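Peptidoglycan-N-acetylmuramic acid deacetylase PdaC (PDB 6H8N) removes acetyl groups from N-acetylmuramic acid residues of peptidoglycan, conferring lysozyme resistance, and also deacetylates chitin oligomers, this chain being its C-terminal NodB-type catalytic domain. Local coordinates at residues P20-T25 / Q49-T54; G62-N67 / P102-P107; L74-S79 / G111-L116; A125-D130 / T155-D160. The protein carries 1 engineered substitution. All coordinates share one frame; numbering follows the deposited sequence.

Contact 1 (P20-T25 / Q49-T54); sequences PNPATT and QYYPET
Tyr51 and Thr54 pack against Pro20 and Pro22, joining the end of the family 4 carbohydrate esterase TFDDGP motif (here with an engineered Ser17) to the junction of helices 45-50 and 52-60. Tyr51, which follows one helix and precedes the next, turns its ring toward Pro22 with CG anti to its own carbonyl carbon (chi1 -62°). The proline lies over the middle of one ring face: its CD sits 3.3 Å from the centroid of the Tyr51 ring, 6° off the normal, a CH-pi contact, and its CG reaches CD1 of that ring. CB of Tyr50 covers part of the opposite face, so the ring is held between its own neighbour in sequence and Pro22. Pro20 O lies obliquely to the ring, 3.4 Å from Tyr51 CD2, and is itself hydrogen-bonded to Arg47. Glu53 bends at chi2 and brings OE2 to 4.1 Å from Pro22 CG, at the margin. Thr54 closes the contact from inside: OG1 meets Pro22 CG at 3.7 Å, while its methyl faces Pro20, which follows a cis peptide bond. Asn21 N donates to Thr25 OG1 (2.9 Å), a hydroxyl that also bonds Asp160, and this leaves the other branch of Thr25 toward helix 52-60, with its CG2 3.8 Å from Thr54 CG2.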
loop_
_atom_site.group_PDB
_atom_site.type_symbol
_atom_site.label_atom_id
_atom_site.label_comp_id
_atom_site.label_asym_id
_atom_site.label_seq_id
_atom_site.Cartn_x
_atom_site.Cartn_y
_atom_site.Cartn_z
ATOM N N PRO A 20 0.808 -1.968 -11.219
ATOM C CA PRO A 20 2.166 -1.553 -11.590
ATOM C C PRO A 20 2.235 -0.708 -12.842
ATOM O O PRO A 20 1.420 -0.826 -13.762
ATOM C CB PRO A 20 2.874 -2.884 -11.851
ATOM C CG PRO A 20 1.791 -3.829 -12.198
ATOM C CD PRO A 20 0.615 -3.417 -11.388
ATOM N N ASN A 21 3.245 0.158 -12.876
ATOM C CA ASN A 21 3.592 0.935 -14.058
ATOM C C ASN A 21 5.109 0.954 -14.085
ATOM O O ASN A 21 5.727 1.709 -13.320
ATOM C CB ASN A 21 3.038 2.349 -13.936
ATOM C CG ASN A 21 3.270 3.144 -15.164
ATOM O OD1 ASN A 21 2.992 2.672 -16.253
ATOM N ND2 ASN A 21 3.811 4.349 -15.020
ATOM N N PRO A 22 5.753 0.143 -14.927
ATOM C CA PRO A 22 7.218 -0.010 -14.794
ATOM C C PRO A 22 8.001 1.282 -14.629
ATOM O O PRO A 22 8.836 1.371 -13.724
ATOM C CB PRO A 22 7.585 -0.795 -16.055
ATOM C CG PRO A 22 6.395 -1.661 -16.292
ATOM C CD PRO A 22 5.199 -0.817 -15.901
ATOM N N ALA A 23 7.744 2.296 -15.458
ATOM C CA ALA A 23 8.584 3.480 -15.433
ATOM C C ALA A 23 8.578 4.138 -14.063
ATOM O O ALA A 23 9.610 4.654 -13.615
ATOM C CB ALA A 23 8.138 4.463 -16.509
ATOM N N THR A 24 7.435 4.145 -13.382
ATOM C CA THR A 24 7.339 4.784 -12.078
ATOM C C THR A 24 7.492 3.781 -10.937
ATOM O O THR A 24 8.251 4.030 -9.995
ATOM C CB THR A 24 6.015 5.541 -11.967
ATOM O OG1 THR A 24 4.940 4.673 -12.331
ATOM C CG2 THR A 24 5.998 6.727 -12.907
ATOM N N THR A 25 6.831 2.624 -11.024
ATOM C CA THR A 25 6.943 1.617 -9.978
ATOM C C THR A 25 8.373 1.137 -9.805
ATOM O O THR A 25 8.832 0.953 -8.674
ATOM C CB THR A 25 6.013 0.442 -10.282
ATOM O OG1 THR A 25 4.686 0.931 -10.523
ATOM C CG2 THR A 25 6.007 -0.564 -9.133
ATOM N N GLN A 49 -1.749 -7.860 -15.267
ATOM C CA GLN A 49 -1.779 -8.644 -16.495
ATOM C C GLN A 49 -0.846 -8.051 -17.541
ATOM O O GLN A 49 -0.146 -8.788 -18.239
ATOM C CB GLN A 49 -3.211 -8.725 -17.020
ATOM C CG GLN A 49 -3.396 -9.683 -18.194
ATOM C CD GLN A 49 -4.860 -9.919 -18.486
ATOM O OE1 GLN A 49 -5.355 -11.051 -18.372
ATOM N NE2 GLN A 49 -5.574 -8.865 -18.815
ATOM N N TYR A 50 -0.788 -6.722 -17.639
ATOM C CA TYR A 50 0.114 -6.077 -18.583
ATOM C C TYR A 50 1.572 -6.204 -18.178
ATOM O O TYR A 50 2.453 -6.263 -19.050
ATOM C CB TYR A 50 -0.217 -4.586 -18.688
ATOM C CG TYR A 50 -1.453 -4.226 -19.505
ATOM C CD1 TYR A 50 -1.664 -4.733 -20.766
ATOM C CD2 TYR A 50 -2.425 -3.367 -18.983
ATOM C CE1 TYR A 50 -2.801 -4.372 -21.512
ATOM C CE2 TYR A 50 -3.558 -3.016 -19.710
ATOM C CZ TYR A 50 -3.738 -3.525 -20.976
ATOM O OH TYR A 50 -4.853 -3.184 -21.726
ATOM N N TYR A 51 1.856 -6.221 -16.869
ATOM C CA TYR A 51 3.208 -6.028 -16.342
ATOM C C TYR A 51 3.533 -7.071 -15.275
ATOM O O TYR A 51 3.883 -6.731 -14.134
ATOM C CB TYR A 51 3.316 -4.620 -15.762
ATOM C CG TYR A 51 3.097 -3.502 -16.766
ATOM C CD1 TYR A 51 3.920 -3.374 -17.875
ATOM C CD2 TYR A 51 2.086 -2.574 -16.595
ATOM C CE1 TYR A 51 3.738 -2.339 -18.779
ATOM C CE2 TYR A 51 1.905 -1.541 -17.494
ATOM C CZ TYR A 51 2.747 -1.434 -18.578
ATOM O OH TYR A 51 2.601 -0.402 -19.483
ATOM N N PRO A 52 3.464 -8.354 -15.621
ATOM C CA PRO A 52 3.665 -9.405 -14.605
ATOM C C PRO A 52 5.049 -9.365 -13.989
ATOM O O PRO A 52 5.220 -9.700 -12.801
ATOM C CB PRO A 52 3.431 -10.699 -15.396
ATOM C CG PRO A 52 3.687 -10.320 -16.844
ATOM C CD PRO A 52 3.159 -8.919 -16.942
ATOM N N GLU A 53 6.060 -8.959 -14.767
ATOM C CA GLU A 53 7.421 -8.871 -14.243
ATOM C C GLU A 53 7.517 -7.932 -13.048
ATOM O O GLU A 53 8.348 -8.138 -12.153
ATOM C CB GLU A 53 8.368 -8.372 -15.352
ATOM C CG GLU A 53 8.122 -6.912 -15.857
ATOM C CD GLU A 53 6.963 -6.751 -16.878
ATOM O OE1 GLU A 53 6.256 -7.725 -17.260
ATOM O OE2 GLU A 53 6.784 -5.593 -17.314
ATOM N N THR A 54 6.720 -6.871 -13.034
ATOM C CA THR A 54 6.812 -5.901 -11.960
ATOM C C THR A 54 6.174 -6.433 -10.685
ATOM O O THR A 54 6.668 -6.151 -9.592
ATOM C CB THR A 54 6.187 -4.593 -12.433
ATOM O OG1 THR A 54 6.756 -4.227 -13.705
ATOM C CG2 THR A 54 6.451 -3.486 -11.446
#

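Contact 2 (G62-N67 / P102-P107); sequences GNEVGN and PTLVRP
Asn67 and Val105 form a single beta bridge, the tight end of this contact. Asn67 N donates to Leu104 O (2.9 Å, 172°), and Arg106 N returns the bond to Asn67 O (2.8 Å); this alternation is that of a parallel pair. Val105 CA adds a CA-H...O contact to the same oxygen at 3.4 Å. One residue earlier, Gly66 CA lies 3.4 Å from Leu104 O, and the Pro102 ring settles over the strand with CB 3.6 Å from Val65 O. Toward the other end the chains diverge, their directions 63° apart, and water takes over. One water donates to Val65 O and accepts from Leu104 N; another donates to Glu64 OE2 and bonds Thr103 OG1. Extended with CG anti to its backbone N (chi1 -176°), Glu64 crosses Leu104 at about a right angle and lays OE2 3.3 Å from CD1 of that leucine; Ser187 also holds this oxygen. The bridge links strand 64-67, at the edge of the main parallel sheet, to strand 104-105. It sets Arg106, hydrogen-bonded to the engineered Ser17 and to Ala125, beside the zinc site, in the RPPYG motif characteristic of NodB-type deacetylases.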
loop_
_atom_site.group_PDB
_atom_site.type_symbol
_atom_site.label_atom_id
_atom_site.label_comp_id
_atom_site.label_asym_id
_atom_site.label_seq_id
_atom_site.Cartn_x
_atom_site.Cartn_y
_atom_site.Cartn_z
ATOM N N GLY A 62 10.595 -8.046 -1.160
ATOM C CA GLY A 62 10.099 -8.016 0.189
ATOM C C GLY A 62 8.910 -7.118 0.432
ATOM O O GLY A 62 8.536 -6.917 1.585
ATOM N N ASN A 63 8.307 -6.572 -0.606
ATOM C CA ASN A 63 7.155 -5.705 -0.450
ATOM C C ASN A 63 5.868 -6.517 -0.416
ATOM O O ASN A 63 5.805 -7.651 -0.902
ATOM C CB ASN A 63 7.164 -4.681 -1.570
ATOM C CG ASN A 63 8.448 -3.907 -1.581
ATOM O OD1 ASN A 63 8.693 -3.095 -0.676
ATOM N ND2 ASN A 63 9.290 -4.140 -2.591
ATOM N N GLU A 64 4.844 -5.931 0.179
ATOM C CA GLU A 64 3.543 -6.562 0.286
ATOM C C GLU A 64 2.682 -6.097 -0.881
ATOM O O GLU A 64 2.815 -4.959 -1.351
ATOM C CB GLU A 64 2.884 -6.212 1.627
ATOM C CG GLU A 64 1.556 -6.917 1.853
ATOM C CD GLU A 64 1.054 -6.825 3.272
ATOM O OE1 GLU A 64 1.424 -5.912 4.014
ATOM O OE2 GLU A 64 0.232 -7.703 3.657
ATOM N N VAL A 65 1.810 -6.981 -1.358
ATOM C CA VAL A 65 0.912 -6.693 -2.467
ATOM C C VAL A 65 -0.521 -6.845 -1.995
ATOM O O VAL A 65 -0.898 -7.882 -1.433
ATOM C CB VAL A 65 1.191 -7.604 -3.670
ATOM C CG1 VAL A 65 0.146 -7.396 -4.773
ATOM C CG2 VAL A 65 2.579 -7.335 -4.187
ATOM N N GLY A 66 -1.329 -5.818 -2.265
ATOM C CA GLY A 66 -2.743 -5.833 -1.980
ATOM C C GLY A 66 -3.556 -5.681 -3.255
ATOM O O GLY A 66 -3.036 -5.341 -4.311
ATOM N N ASN A 67 -4.847 -5.950 -3.136
ATOM C CA ASN A 67 -5.770 -5.965 -4.262
ATOM C C ASN A 67 -6.486 -4.620 -4.379
ATOM O O ASN A 67 -7.088 -4.161 -3.409
ATOM C CB ASN A 67 -6.768 -7.097 -3.978
ATOM C CG ASN A 67 -7.762 -7.352 -5.091
ATOM O OD1 ASN A 67 -8.352 -6.439 -5.679
ATOM N ND2 ASN A 67 -8.017 -8.628 -5.339
ATOM N N PRO A 102 -3.127 -12.250 -2.075
ATOM C CA PRO A 102 -3.251 -11.082 -1.190
ATOM C C PRO A 102 -4.301 -11.315 -0.120
ATOM O O PRO A 102 -5.318 -11.963 -0.354
ATOM C CB PRO A 102 -3.691 -9.963 -2.136
ATOM C CG PRO A 102 -3.129 -10.379 -3.477
ATOM C CD PRO A 102 -3.288 -11.894 -3.486
ATOM N N THR A 103 -4.036 -10.748 1.056
ATOM C CA THR A 103 -5.016 -10.704 2.130
ATOM C C THR A 103 -5.612 -9.323 2.327
ATOM O O THR A 103 -6.660 -9.208 2.974
ATOM C CB THR A 103 -4.387 -11.156 3.452
ATOM O OG1 THR A 103 -3.320 -10.285 3.770
ATOM C CG2 THR A 103 -3.848 -12.578 3.345
ATOM N N LEU A 104 -5.003 -8.287 1.753
ATOM C CA LEU A 104 -5.443 -6.909 1.911
ATOM C C LEU A 104 -6.155 -6.451 0.652
ATOM O O LEU A 104 -5.681 -6.690 -0.464
ATOM C CB LEU A 104 -4.252 -5.980 2.148
ATOM C CG LEU A 104 -3.319 -6.315 3.305
ATOM C CD1 LEU A 104 -2.129 -5.371 3.303
ATOM C CD2 LEU A 104 -4.065 -6.228 4.612
ATOM N N VAL A 105 -7.272 -5.749 0.829
ATOM C CA VAL A 105 -7.985 -5.134 -0.278
ATOM C C VAL A 105 -8.123 -3.645 -0.001
ATOM O O VAL A 105 -8.349 -3.231 1.143
ATOM C CB VAL A 105 -9.359 -5.799 -0.518
ATOM C CG1 VAL A 105 -10.293 -5.619 0.671
ATOM C CG2 VAL A 105 -10.011 -5.288 -1.816
ATOM N N ARG A 106 -7.975 -2.842 -1.049
ATOM C CA ARG A 106 -8.153 -1.396 -0.955
ATOM C C ARG A 106 -9.176 -1.001 -2.010
ATOM O O ARG A 106 -8.841 -0.901 -3.199
ATOM C CB ARG A 106 -6.833 -0.680 -1.149
ATOM C CG ARG A 106 -6.945 0.827 -1.099
ATOM C CD ARG A 106 -5.584 1.473 -1.100
ATOM N NE ARG A 106 -4.952 1.470 0.209
ATOM C CZ ARG A 106 -3.762 1.999 0.456
ATOM N NH1 ARG A 106 -3.045 2.531 -0.533
ATOM N NH2 ARG A 106 -3.288 2.011 1.690
ATOM N N PRO A 107 -10.436 -0.798 -1.630
ATOM C CA PRO A 107 -11.463 -0.467 -2.624
ATOM C C PRO A 107 -11.156 0.866 -3.276
ATOM O O PRO A 107 -10.811 1.822 -2.572
ATOM C CB PRO A 107 -12.738 -0.377 -1.780
ATOM C CG PRO A 107 -12.481 -1.319 -0.630
ATOM C CD PRO A 107 -11.015 -1.072 -0.306
HETATM O O HOH W 1 -0.729 -10.267 2.640
HETATM O O HOH W 2 -2.042 -8.606 0.969
#

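Contact 3 (L74-S79 / G111-L116); sequences LLTRLS and GINDEL. With PO4 (phosphate ion), chain E.
The methyl of Thr76 meets Gly111 by van der Waals contact. This methyl, CG2, rests on the peptide between Gly111 and Ile112, 3.8 Å from Gly111 C and 3.7 Å from Ile112 N, and at 3.9 Å it also touches Asn113 ND2. The Thr76 hydroxyl lies between backbone N and carbonyl carbon (chi1 55°), which puts CG2 beside the N and toward Gly111-Asn113. Leu74 CD1 comes down on the bare CA of Gly111 at 3.8 Å. Deeper in, Leu116 CD1 reaches Leu75 CB at 4.0 Å, and both leucines also touch Ala83 of helix 80-98. These contacts join the loop after the HSWSH motif, whose His68 and His72 bind the zinc, to the start of helix 114-120, which follows the RPPYG motif. Polar linkage between the segments runs through one water, which accepts from Leu75 N (2.8 Å) and donates to Gly111 O. Two N-caps begin helices, Asn113 for helix 114-120 and Ser79 for helix 80-98. Asn113 OD1 accepts from Leu116 N at 2.9 Å, the N-H pointing nearly down the carbonyl axis, and Ser79 OG caps Glu82 N. The same Ser79 hydroxyl approaches a phosphate ion, probably from the crystallisation liquor, at a doubtfully short distance.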
loop_
_atom_site.group_PDB
_atom_site.type_symbol
_atom_site.label_atom_id
_atom_site.label_comp_id
_atom_site.label_asym_id
_atom_site.label_seq_id
_atom_site.Cartn_x
_atom_site.Cartn_y
_atom_site.Cartn_z
ATOM N N LEU A 74 -15.716 2.454 -8.985
ATOM C CA LEU A 74 -16.257 2.596 -7.646
ATOM C C LEU A 74 -17.125 1.375 -7.364
ATOM O O LEU A 74 -18.158 1.175 -8.020
ATOM C CB LEU A 74 -17.061 3.893 -7.543
ATOM C CG LEU A 74 -17.752 4.157 -6.210
ATOM C CD1 LEU A 74 -16.767 4.134 -5.026
ATOM C CD2 LEU A 74 -18.465 5.518 -6.273
ATOM N N LEU A 75 -16.708 0.546 -6.405
ATOM C CA LEU A 75 -17.325 -0.770 -6.251
ATOM C C LEU A 75 -18.767 -0.667 -5.774
ATOM O O LEU A 75 -19.570 -1.575 -6.031
ATOM C CB LEU A 75 -16.515 -1.635 -5.288
ATOM C CG LEU A 75 -15.122 -2.042 -5.784
ATOM C CD1 LEU A 75 -14.359 -2.715 -4.655
ATOM C CD2 LEU A 75 -15.201 -2.928 -6.998
ATOM N N THR A 76 -19.108 0.414 -5.078
ATOM C CA THR A 76 -20.470 0.635 -4.612
ATOM C C THR A 76 -21.412 1.046 -5.740
ATOM O O THR A 76 -22.627 1.079 -5.509
ATOM C CB THR A 76 -20.458 1.697 -3.512
ATOM O OG1 THR A 76 -19.820 2.874 -4.004
ATOM C CG2 THR A 76 -19.710 1.192 -2.285
ATOM N N ARG A 77 -20.902 1.373 -6.931
ATOM C CA ARG A 77 -21.749 1.602 -8.102
ATOM C C ARG A 77 -22.141 0.305 -8.793
ATOM O O ARG A 77 -22.987 0.334 -9.693
ATOM C CB ARG A 77 -21.040 2.475 -9.154
ATOM C CG ARG A 77 -20.655 3.899 -8.735
ATOM C CD ARG A 77 -21.479 4.985 -9.415
ATOM N NE ARG A 77 -21.612 4.846 -10.869
ATOM C CZ ARG A 77 -20.995 5.595 -11.784
ATOM N NH1 ARG A 77 -20.168 6.571 -11.442
ATOM N NH2 ARG A 77 -21.216 5.368 -13.074
ATOM N N LEU A 78 -21.526 -0.815 -8.418
ATOM C CA LEU A 78 -21.758 -2.109 -9.039
ATOM C C LEU A 78 -22.687 -2.958 -8.178
ATOM O O LEU A 78 -22.893 -2.696 -6.998
ATOM C CB LEU A 78 -20.422 -2.841 -9.209
ATOM C CG LEU A 78 -19.315 -2.098 -9.957
ATOM C CD1 LEU A 78 -18.050 -2.957 -10.035
ATOM C CD2 LEU A 78 -19.749 -1.687 -11.344
ATOM N N SER A 79 -23.229 -4.014 -8.786
ATOM C CA SER A 79 -23.848 -5.064 -7.997
ATOM C C SER A 79 -22.778 -5.789 -7.194
ATOM O O SER A 79 -21.582 -5.727 -7.507
ATOM C CB SER A 79 -24.530 -6.083 -8.903
ATOM O OG SER A 79 -23.560 -6.873 -9.570
ATOM N N GLY A 111 -14.353 3.491 -1.477
ATOM C CA GLY A 111 -15.776 3.203 -1.471
ATOM C C GLY A 111 -16.105 1.768 -1.144
ATOM O O GLY A 111 -15.748 0.857 -1.892
ATOM N N ILE A 112 -16.842 1.572 -0.052
ATOM C CA ILE A 112 -17.151 0.238 0.442
ATOM C C ILE A 112 -18.434 0.329 1.255
ATOM O O ILE A 112 -18.834 1.409 1.701
ATOM C CB ILE A 112 -15.969 -0.290 1.299
ATOM C CG1 ILE A 112 -16.161 -1.776 1.610
ATOM C CG2 ILE A 112 -15.822 0.523 2.588
ATOM C CD1 ILE A 112 -14.920 -2.426 2.145
ATOM N N ASN A 113 -19.084 -0.812 1.450
ATOM C CA ASN A 113 -20.222 -0.894 2.356
ATOM C C ASN A 113 -20.139 -2.211 3.117
ATOM O O ASN A 113 -19.284 -3.061 2.847
ATOM C CB ASN A 113 -21.555 -0.696 1.616
ATOM C CG ASN A 113 -21.736 -1.655 0.468
ATOM O OD1 ASN A 113 -21.372 -2.826 0.556
ATOM N ND2 ASN A 113 -22.299 -1.162 -0.623
ATOM N N ASP A 114 -21.035 -2.369 4.096
ATOM C CA ASP A 114 -20.967 -3.525 4.985
ATOM C C ASP A 114 -21.187 -4.833 4.236
ATOM O O ASP A 114 -20.570 -5.851 4.570
ATOM C CB ASP A 114 -21.988 -3.360 6.115
ATOM C CG ASP A 114 -21.485 -2.466 7.228
ATOM O OD1 ASP A 114 -20.398 -1.868 7.072
ATOM O OD2 ASP A 114 -22.183 -2.358 8.262
ATOM N N GLU A 115 -22.043 -4.829 3.215
ATOM C CA GLU A 115 -22.290 -6.053 2.467
ATOM C C GLU A 115 -21.043 -6.486 1.710
ATOM O O GLU A 115 -20.690 -7.670 1.698
ATOM C CB GLU A 115 -23.447 -5.850 1.496
ATOM C CG GLU A 115 -23.866 -7.131 0.803
ATOM C CD GLU A 115 -24.412 -8.164 1.777
ATOM O OE1 GLU A 115 -24.850 -7.784 2.885
ATOM O OE2 GLU A 115 -24.386 -9.364 1.442
ATOM N N LEU A 116 -20.378 -5.542 1.044
ATOM C CA LEU A 116 -19.144 -5.885 0.347
ATOM C C LEU A 116 -18.075 -6.330 1.325
ATOM O O LEU A 116 -17.352 -7.299 1.064
ATOM C CB LEU A 116 -18.652 -4.690 -0.470
ATOM C CG LEU A 116 -19.482 -4.323 -1.692
ATOM C CD1 LEU A 116 -18.858 -3.130 -2.397
ATOM C CD2 LEU A 116 -19.601 -5.503 -2.640
HETATM P P PO4 E . -24.817 -9.001 -12.300
HETATM O O1 PO4 E . -25.033 -8.140 -11.076
HETATM O O2 PO4 E . -24.957 -8.161 -13.547
HETATM O O3 PO4 E . -23.433 -9.617 -12.261
HETATM O O4 PO4 E . -25.849 -10.111 -12.286
HETATM O O HOH W 3 -14.699 1.065 -4.461
#

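Contact 4 (A125-D130 / T155-D160); sequences ALWDVD and TILIHD. With PO4 (phosphate ion), chain D.
Leu157 inserts its branches between two flat groups, Trp127 and His159, at the catalytic end of strand 155-159, where the LxH motif of family 4 carbohydrate esterases lies. Its CD2 stands over the six-membered ring of Trp127, 3.7 Å from the centroid and 15° off the normal, a CH-pi contact, while CD1 lies over the rim of a His159 face. Leu157 CG is anti to the backbone N (chi1 169°), and chi2 then directs the two methyls to different rings. Asp130 runs alongside Leu157 in the same direction, its CG 3.8 Å from CD2; its OD1 also accepts from Glu132 N. Asp128 instead crosses Thr155 at about a right angle. Its OD2 uses the anti lone pair to accept from Thr155 N (2.9 Å), and a water joins that oxygen to Thr155 OG1. In return Thr155 O takes two donors, Asp128 N at 2.9 Å and Val129 N at 3.1 Å, the second in the carbonyl plane, and Leu157 N continues the pairing to Val129 O. Leu157 CD2 also lies 3.6 Å from O2 of a phosphate probably from the crystallisation liquor, consistent with this leucine lining the substrate pocket, as in relatives. His159, by similarity the proton donor, is hydrogen-bonded through ND1 to Asp133. Its other ring nitrogen, NE2, donates in the ring plane and almost straight (177°) to the same phosphate O2, 2.7 Å away.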
loop_
_atom_site.group_PDB
_atom_site.type_symbol
_atom_site.label_atom_id
_atom_site.label_comp_id
_atom_site.label_asym_id
_atom_site.label_seq_id
_atom_site.Cartn_x
_atom_site.Cartn_y
_atom_site.Cartn_z
ATOM N N ALA A 125 -7.790 -2.200 3.800
ATOM C CA ALA A 125 -6.626 -1.406 4.178
ATOM C C ALA A 125 -6.702 -0.058 3.478
ATOM O O ALA A 125 -6.443 0.040 2.274
ATOM C CB ALA A 125 -5.351 -2.133 3.783
ATOM N N LEU A 126 -7.061 0.975 4.234
ATOM C CA LEU A 126 -7.130 2.333 3.713
ATOM C C LEU A 126 -5.899 3.117 4.154
ATOM O O LEU A 126 -4.791 2.586 4.067
ATOM C CB LEU A 126 -8.473 2.970 4.062
ATOM C CG LEU A 126 -9.675 2.182 3.512
ATOM C CD1 LEU A 126 -10.953 2.941 3.798
ATOM C CD2 LEU A 126 -9.565 1.859 2.023
ATOM N N TRP A 127 -6.037 4.370 4.580
ATOM C CA TRP A 127 -4.857 5.207 4.781
ATOM C C TRP A 127 -5.203 6.359 5.720
ATOM O O TRP A 127 -6.379 6.661 5.959
ATOM C CB TRP A 127 -4.335 5.750 3.450
ATOM C CG TRP A 127 -5.375 6.517 2.733
ATOM C CD1 TRP A 127 -5.668 7.836 2.901
ATOM C CD2 TRP A 127 -6.310 6.015 1.771
ATOM N NE1 TRP A 127 -6.726 8.188 2.108
ATOM C CE2 TRP A 127 -7.146 7.089 1.401
ATOM C CE3 TRP A 127 -6.519 4.765 1.178
ATOM C CZ2 TRP A 127 -8.179 6.944 0.471
ATOM C CZ3 TRP A 127 -7.529 4.632 0.257
ATOM C CH2 TRP A 127 -8.354 5.721 -0.092
ATOM N N ASP A 128 -4.156 7.022 6.216
ATOM C CA ASP A 128 -4.271 8.179 7.118
ATOM C C ASP A 128 -3.867 9.492 6.467
ATOM O O ASP A 128 -4.346 10.553 6.888
ATOM C CB ASP A 128 -3.340 8.018 8.335
ATOM C CG ASP A 128 -3.633 6.808 9.138
ATOM O OD1 ASP A 128 -4.783 6.650 9.596
ATOM O OD2 ASP A 128 -2.714 6.011 9.332
ATOM N N VAL A 129 -2.943 9.463 5.519
ATOM C CA VAL A 129 -2.335 10.658 4.949
ATOM C C VAL A 129 -2.425 10.543 3.439
ATOM O O VAL A 129 -1.949 9.563 2.859
ATOM C CB VAL A 129 -0.867 10.784 5.381
ATOM C CG1 VAL A 129 -0.202 11.930 4.646
ATOM C CG2 VAL A 129 -0.743 10.967 6.881
ATOM N N ASP A 130 -3.024 11.542 2.803
ATOM C CA ASP A 130 -3.267 11.523 1.363
ATOM C C ASP A 130 -2.901 12.896 0.803
ATOM O O ASP A 130 -3.679 13.858 0.952
ATOM C CB ASP A 130 -4.722 11.171 1.068
ATOM C CG ASP A 130 -5.049 11.178 -0.407
ATOM O OD1 ASP A 130 -4.152 11.385 -1.259
ATOM O OD2 ASP A 130 -6.251 10.959 -0.709
ATOM N N THR A 155 -0.192 5.606 7.908
ATOM C CA THR A 155 -0.214 4.988 6.591
ATOM C C THR A 155 -0.397 6.084 5.552
ATOM O O THR A 155 -1.375 6.845 5.610
ATOM C CB THR A 155 -1.349 3.969 6.522
ATOM O OG1 THR A 155 -1.117 2.970 7.517
ATOM C CG2 THR A 155 -1.422 3.299 5.162
ATOM N N ILE A 156 0.535 6.157 4.604
ATOM C CA ILE A 156 0.577 7.198 3.579
ATOM C C ILE A 156 0.103 6.607 2.264
ATOM O O ILE A 156 0.503 5.497 1.898
ATOM C CB ILE A 156 2.010 7.744 3.421
ATOM C CG1 ILE A 156 2.481 8.408 4.719
ATOM C CG2 ILE A 156 2.088 8.730 2.272
ATOM C CD1 ILE A 156 3.983 8.593 4.814
ATOM N N LEU A 157 -0.712 7.364 1.523
ATOM C CA LEU A 157 -1.166 6.994 0.178
ATOM C C LEU A 157 -0.461 7.822 -0.886
ATOM O O LEU A 157 -0.580 9.052 -0.901
ATOM C CB LEU A 157 -2.673 7.199 0.063
ATOM C CG LEU A 157 -3.299 7.114 -1.333
ATOM C CD1 LEU A 157 -3.045 5.739 -1.941
ATOM C CD2 LEU A 157 -4.784 7.448 -1.282
ATOM N N ILE A 158 0.235 7.149 -1.800
ATOM C CA ILE A 158 0.784 7.740 -3.017
ATOM C C ILE A 158 0.294 6.888 -4.183
ATOM O O ILE A 158 0.097 5.675 -4.035
ATOM C CB ILE A 158 2.331 7.739 -2.942
ATOM C CG1 ILE A 158 2.793 8.637 -1.786
ATOM C CG2 ILE A 158 2.967 8.147 -4.272
ATOM C CD1 ILE A 158 4.252 8.545 -1.449
ATOM N N HIS A 159 0.070 7.499 -5.340
ATOM C CA HIS A 159 -0.360 6.748 -6.521
ATOM C C HIS A 159 0.839 6.564 -7.442
ATOM O O HIS A 159 1.352 7.541 -7.990
ATOM C CB HIS A 159 -1.525 7.476 -7.196
ATOM C CG HIS A 159 -2.696 7.657 -6.277
ATOM N ND1 HIS A 159 -2.811 8.723 -5.407
ATOM C CD2 HIS A 159 -3.767 6.863 -6.024
ATOM C CE1 HIS A 159 -3.913 8.593 -4.686
ATOM N NE2 HIS A 159 -4.509 7.470 -5.041
ATOM N N ASP A 160 1.305 5.317 -7.618
ATOM C CA ASP A 160 2.603 5.056 -8.272
ATOM C C ASP A 160 2.503 4.990 -9.782
ATOM O O ASP A 160 3.162 4.151 -10.402
ATOM C CB ASP A 160 3.324 3.812 -7.714
ATOM C CG ASP A 160 2.553 2.510 -7.900
ATOM O OD1 ASP A 160 1.363 2.474 -7.556
ATOM O OD2 ASP A 160 3.181 1.502 -8.354
HETATM P P PO4 D . -7.553 5.906 -5.267
HETATM O O1 PO4 D . -8.282 7.097 -5.945
HETATM O O2 PO4 D . -6.808 6.457 -4.065
HETATM O O3 PO4 D . -6.533 5.420 -6.241
HETATM O O4 PO4 D . -8.556 4.844 -4.942
HETATM O O HOH W 4 -1.881 3.602 10.052
HETATM O O HOH W 5 -2.084 10.741 -2.951
#

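Contact 1 comes first along the chain, closing the loop from just after zinc ligand Asp18 through strand 40-43 to helix 52-60. Contacts 2 and 3 then open in turn, and their segments alternate: both span helix 80-98, and Pro107 packs on Ile112 and Leu75 where they meet. Contact 4 closes last, returning the chain from the loop after strand 123-124 to strand 155-159; no contact nests inside another. It touches contact 2 through Val105-Ala125 backbone pairing and Arg106, and contact 1 through the bonds of Asp160 to Thr24 and Thr25. Contacts 2 and 4 reach the main parallel sheet at strands 64-67 and 155-159, while contacts 1 and 3 join loops and helix starts farther from the zinc.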